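Long-range contacts in gamma-glutamyltranspeptidase (Streptomyces lincolnensis, PDB 6J3A), which is an LmbA-like glutamyltranspeptidase homologue of the Ntn-hydrolase superfamily and probably acts as a transferase on gamma-glutamyl or related substrates: residues G59-L64 / D113-L118; A435-G440 / T481-S486. One frame throughout, in Å; residues are numbered along the deposited sequence.

Contact 1 (59-64 with 113-118) and contact 2 (435-440 with 481-486) are both buried, with centres about 10 Å apart, and neither has a hydrogen bond between its own segments. Segments 59-64 and 435-440 lie on the antiparallel neighbour strands 61-66 and 433-436, and main-chain bonds L64 N to A435 O (2.8 Å) and E60 N to S439 O (2.7 Å) join the contacts. P62 of contact 1 also turns to L483 and P485 of contact 2. Contact 1 is wholly apolar, aliphatic groups against a helix-borne indole. Contact 2, nearer the centre of the chain, mixes methyls with hydroxyls and backbone carbonyls.

Contact 1 (G59-L64 / D113-L118); sequences GEVPIL and DAWMLL
The indole of W115 takes V61 and I63 on one of its faces. I63 CD1 stands over the six-membered ring, 3.9 Å from its centroid and 20° off the ring normal, a CH-pi contact. V61 CG1 lies above the same face toward the pyrrole side, 3.8 Å from W115 NE1, while V61 CG2 meets W115 CZ2 obliquely. The two aliphatic groups come from the same side of the strand because one residue separates them; P62 between them turns its ring the other way, toward L483 and P485.

Torsions set the reach of each group. I63 runs extended from the strand, which brings its terminal methyl to the helix, where CD1 also nears L118 CD2 at 4.3 Å. V61 wedges CG1 between its own backbone N and carbonyl carbon (chi1 63°), and that methyl meets A114 CB at 4.0 Å. The small A114 is consistent with the close approach of the axes of 61-64 and 113-118, which come within 9.4 Å and run 24° from parallel.

The arrangement is a helical layer laid on a sheet, as in the layered Ntn fold. Helix 36-50 packs beside it, its V41 and A44 against W115 and its Y37 against L118, while strand 73-77 brings L75 to I63 and strand 433-436 brings A436 to W115.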
loop_
_atom_site.group_PDB
_atom_site.type_symbol
_atom_site.label_atom_id
_atom_site.label_comp_id
_atom_site.label_asym_id
_atom_site.label_seq_id
_atom_site.Cartn_x
_atom_site.Cartn_y
_atom_site.Cartn_z
ATOM N N GLY A 59 11.995 4.990 -24.919
ATOM C CA GLY A 59 11.362 3.694 -25.126
ATOM C C GLY A 59 9.988 3.826 -25.770
ATOM O O GLY A 59 9.766 4.696 -26.622
ATOM N N GLU A 60 9.066 2.968 -25.334
ATOM C CA GLU A 60 7.760 2.777 -25.975
ATOM C C GLU A 60 6.668 2.655 -24.956
ATOM O O GLU A 60 6.941 2.411 -23.792
ATOM C CB GLU A 60 7.736 1.467 -26.759
ATOM C CG GLU A 60 8.825 1.362 -27.794
ATOM C CD GLU A 60 10.037 0.557 -27.400
ATOM O OE1 GLU A 60 10.977 0.624 -28.200
ATOM O OE2 GLU A 60 10.073 -0.122 -26.349
ATOM N N VAL A 61 5.428 2.775 -25.421
ATOM C CA VAL A 61 4.259 2.495 -24.597
ATOM C C VAL A 61 3.003 2.310 -25.465
ATOM O O VAL A 61 2.706 3.157 -26.300
ATOM C CB VAL A 61 4.025 3.598 -23.527
ATOM C CG1 VAL A 61 3.721 4.953 -24.148
ATOM C CG2 VAL A 61 2.909 3.194 -22.581
ATOM N N PRO A 62 2.285 1.184 -25.293
ATOM C CA PRO A 62 0.863 1.122 -25.671
ATOM C C PRO A 62 -0.017 1.656 -24.548
ATOM O O PRO A 62 0.166 1.266 -23.402
ATOM C CB PRO A 62 0.588 -0.380 -25.867
ATOM C CG PRO A 62 1.882 -1.086 -25.656
ATOM C CD PRO A 62 2.822 -0.147 -24.966
ATOM N N ILE A 63 -0.966 2.527 -24.872
ATOM C CA ILE A 63 -1.907 3.032 -23.876
ATOM C C ILE A 63 -3.331 2.642 -24.264
ATOM O O ILE A 63 -3.762 2.905 -25.383
ATOM C CB ILE A 63 -1.818 4.561 -23.729
ATOM C CG1 ILE A 63 -0.363 5.003 -23.526
ATOM C CG2 ILE A 63 -2.684 5.033 -22.561
ATOM C CD1 ILE A 63 -0.147 6.490 -23.716
ATOM N N LEU A 64 -4.043 2.010 -23.332
ATOM C CA LEU A 64 -5.471 1.747 -23.466
ATOM C C LEU A 64 -6.236 2.755 -22.640
ATOM O O LEU A 64 -6.063 2.810 -21.427
ATOM C CB LEU A 64 -5.809 0.355 -22.955
ATOM C CG LEU A 64 -5.671 -0.775 -23.963
ATOM C CD1 LEU A 64 -5.680 -2.105 -23.235
ATOM C CD2 LEU A 64 -6.797 -0.722 -24.981
ATOM N N ASP A 113 6.037 11.021 -27.560
ATOM C CA ASP A 113 4.954 11.602 -28.361
ATOM C C ASP A 113 3.582 11.077 -27.924
ATOM O O ASP A 113 2.607 11.831 -27.898
ATOM C CB ASP A 113 5.154 11.350 -29.854
ATOM C CG ASP A 113 4.314 12.281 -30.713
ATOM O OD1 ASP A 113 4.606 13.504 -30.734
ATOM O OD2 ASP A 113 3.344 11.805 -31.353
ATOM N N ALA A 114 3.528 9.793 -27.575
ATOM C CA ALA A 114 2.318 9.169 -27.062
ATOM C C ALA A 114 1.790 9.842 -25.802
ATOM O O ALA A 114 0.607 10.147 -25.725
ATOM C CB ALA A 114 2.554 7.689 -26.805
ATOM N N TRP A 115 2.659 10.079 -24.824
ATOM C CA TRP A 115 2.252 10.761 -23.587
ATOM C C TRP A 115 1.865 12.219 -23.844
ATOM O O TRP A 115 1.007 12.771 -23.146
ATOM C CB TRP A 115 3.367 10.700 -22.531
ATOM C CG TRP A 115 3.643 9.321 -22.000
ATOM C CD1 TRP A 115 4.828 8.635 -22.056
ATOM C CD2 TRP A 115 2.716 8.460 -21.329
ATOM N NE1 TRP A 115 4.695 7.400 -21.459
ATOM C CE2 TRP A 115 3.408 7.268 -21.009
ATOM C CE3 TRP A 115 1.370 8.581 -20.965
ATOM C CZ2 TRP A 115 2.801 6.211 -20.343
ATOM C CZ3 TRP A 115 0.766 7.525 -20.297
ATOM C CH2 TRP A 115 1.482 6.353 -19.996
ATOM N N MET A 116 2.504 12.837 -24.833
ATOM C CA MET A 116 2.175 14.202 -25.217
ATOM C C MET A 116 0.802 14.236 -25.851
ATOM O O MET A 116 0.033 15.147 -25.591
ATOM C CB MET A 116 3.205 14.777 -26.200
ATOM C CG MET A 116 4.548 15.163 -25.605
ATOM S SD MET A 116 4.479 16.079 -24.056
ATOM C CE MET A 116 4.665 14.726 -22.897
ATOM N N LEU A 117 0.509 13.248 -26.694
ATOM C CA LEU A 117 -0.809 13.157 -27.324
ATOM C C LEU A 117 -1.894 12.970 -26.279
ATOM O O LEU A 117 -2.924 13.646 -26.317
ATOM C CB LEU A 117 -0.891 12.006 -28.337
ATOM C CG LEU A 117 -0.874 12.344 -29.833
ATOM C CD1 LEU A 117 -1.215 11.095 -30.624
ATOM C CD2 LEU A 117 -1.835 13.453 -30.241
ATOM N N LEU A 118 -1.652 12.045 -25.354
ATOM C CA LEU A 118 -2.583 11.790 -24.262
ATOM C C LEU A 118 -2.880 13.064 -23.479
ATOM O O LEU A 118 -4.034 13.444 -23.309
ATOM C CB LEU A 118 -2.039 10.707 -23.332
ATOM C CG LEU A 118 -3.076 10.126 -22.358
ATOM C CD1 LEU A 118 -4.167 9.325 -23.057
ATOM C CD2 LEU A 118 -2.383 9.248 -21.337
#

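Contact 2 (A435-G440 / T481-S486); sequences AATPSG and TTLTPS
T437 and P485 meet obliquely where two antiparallel chain segments, 171° apart in direction, run side by side in the interior of what is probably the Ntn-type layered sandwich. T437 carries its hydroxyl beside its own backbone N (chi1 -60°), which lays OG1 against the proline ring, 3.4 Å from P485 CB. P485 N is also close to T437 OG1, at 3.3 Å, yet has no hydrogen to give, and the approach is one of van der Waals contact. The methyl CG2 of T437 takes the other branch and lies 4.0 Å from L483 CB.

From that CB the two end methyls of L483 reach on toward S439. L483 CD1 rests 3.5 Å from T437 O, and L483 CD2 presses on S439 CB at 3.4 Å, while S439 OG bonds to T421 and R459. Replacing L483 by an alanine removes both CD1 and CD2, which would probably leave S439 CB without its neighbour and open a gap beside P62.

On either side of P485 in sequence, T484 OG1 and S486 OG both bond to K272 NZ; the chain then enters strand 486-490. At that end the small A435 fits closely, its CB 3.3 Å from S486 O.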
loop_
_atom_site.group_PDB
_atom_site.type_symbol
_atom_site.label_atom_id
_atom_site.label_comp_id
_atom_site.label_asym_id
_atom_site.label_seq_id
_atom_site.Cartn_x
_atom_site.Cartn_y
_atom_site.Cartn_z
ATOM N N ALA A 435 -4.800 2.296 -18.932
ATOM C CA ALA A 435 -3.855 1.204 -18.642
ATOM C C ALA A 435 -2.706 1.304 -19.638
ATOM O O ALA A 435 -2.935 1.252 -20.849
ATOM C CB ALA A 435 -4.531 -0.155 -18.751
ATOM N N ALA A 436 -1.483 1.460 -19.135
ATOM C CA ALA A 436 -0.318 1.676 -19.998
ATOM C C ALA A 436 0.807 0.771 -19.569
ATOM O O ALA A 436 1.028 0.575 -18.379
ATOM C CB ALA A 436 0.134 3.126 -19.935
ATOM N N THR A 437 1.542 0.261 -20.549
ATOM C CA THR A 437 2.671 -0.624 -20.311
ATOM C C THR A 437 3.908 0.021 -20.924
ATOM O O THR A 437 4.296 -0.342 -22.020
ATOM C CB THR A 437 2.379 -2.010 -20.928
ATOM O OG1 THR A 437 1.202 -2.556 -20.326
ATOM C CG2 THR A 437 3.516 -2.991 -20.711
ATOM N N PRO A 438 4.515 1.015 -20.236
ATOM C CA PRO A 438 5.711 1.640 -20.797
ATOM C C PRO A 438 6.984 0.835 -20.559
ATOM O O PRO A 438 7.135 0.194 -19.523
ATOM C CB PRO A 438 5.776 2.986 -20.075
ATOM C CG PRO A 438 5.163 2.707 -18.761
ATOM C CD PRO A 438 4.056 1.736 -19.036
ATOM N N SER A 439 7.895 0.902 -21.521
ATOM C CA SER A 439 9.079 0.062 -21.527
ATOM C C SER A 439 10.116 0.628 -22.474
ATOM O O SER A 439 9.864 1.613 -23.164
ATOM C CB SER A 439 8.694 -1.346 -21.978
ATOM O OG SER A 439 9.794 -2.237 -21.924
ATOM N N GLY A 440 11.284 -0.008 -22.487
ATOM C CA GLY A 440 12.365 0.332 -23.409
ATOM C C GLY A 440 13.137 1.573 -23.010
ATOM O O GLY A 440 12.650 2.406 -22.235
ATOM N N THR A 481 5.703 -6.232 -30.628
ATOM C CA THR A 481 6.088 -5.768 -29.282
ATOM C C THR A 481 5.395 -6.572 -28.175
ATOM O O THR A 481 4.221 -6.946 -28.317
ATOM C CB THR A 481 5.846 -4.243 -29.138
ATOM O OG1 THR A 481 6.462 -3.759 -27.943
ATOM C CG2 THR A 481 4.369 -3.870 -29.139
ATOM N N THR A 482 6.128 -6.855 -27.092
ATOM C CA THR A 482 5.575 -7.618 -25.951
ATOM C C THR A 482 4.621 -6.807 -25.057
ATOM O O THR A 482 3.857 -7.380 -24.282
ATOM C CB THR A 482 6.675 -8.222 -25.060
ATOM O OG1 THR A 482 7.671 -7.230 -24.783
ATOM C CG2 THR A 482 7.303 -9.420 -25.747
ATOM N N LEU A 483 4.664 -5.484 -25.199
ATOM C CA LEU A 483 3.926 -4.552 -24.355
ATOM C C LEU A 483 2.436 -4.651 -24.632
ATOM O O LEU A 483 1.994 -4.424 -25.757
ATOM C CB LEU A 483 4.409 -3.124 -24.615
ATOM C CG LEU A 483 5.939 -2.934 -24.641
ATOM C CD1 LEU A 483 6.267 -1.450 -24.698
ATOM C CD2 LEU A 483 6.652 -3.640 -23.481
ATOM N N THR A 484 1.666 -4.961 -23.592
ATOM C CA THR A 484 0.289 -5.353 -23.768
ATOM C C THR A 484 -0.591 -5.062 -22.551
ATOM O O THR A 484 -0.895 -5.958 -21.752
ATOM C CB THR A 484 0.191 -6.832 -24.198
ATOM O OG1 THR A 484 -1.184 -7.201 -24.283
ATOM C CG2 THR A 484 0.943 -7.773 -23.240
ATOM N N PRO A 485 -1.047 -3.806 -22.426
ATOM C CA PRO A 485 -2.017 -3.495 -21.372
ATOM C C PRO A 485 -3.407 -4.054 -21.684
ATOM O O PRO A 485 -3.667 -4.484 -22.813
ATOM C CB PRO A 485 -2.038 -1.960 -21.341
ATOM C CG PRO A 485 -1.592 -1.534 -22.694
ATOM C CD PRO A 485 -0.770 -2.644 -23.290
ATOM N N SER A 486 -4.289 -4.018 -20.691
ATOM C CA SER A 486 -5.649 -4.552 -20.814
ATOM C C SER A 486 -6.672 -3.602 -20.231
ATOM O O SER A 486 -6.394 -2.872 -19.268
ATOM C CB SER A 486 -5.785 -5.886 -20.076
ATOM O OG SER A 486 -4.755 -6.788 -20.435
#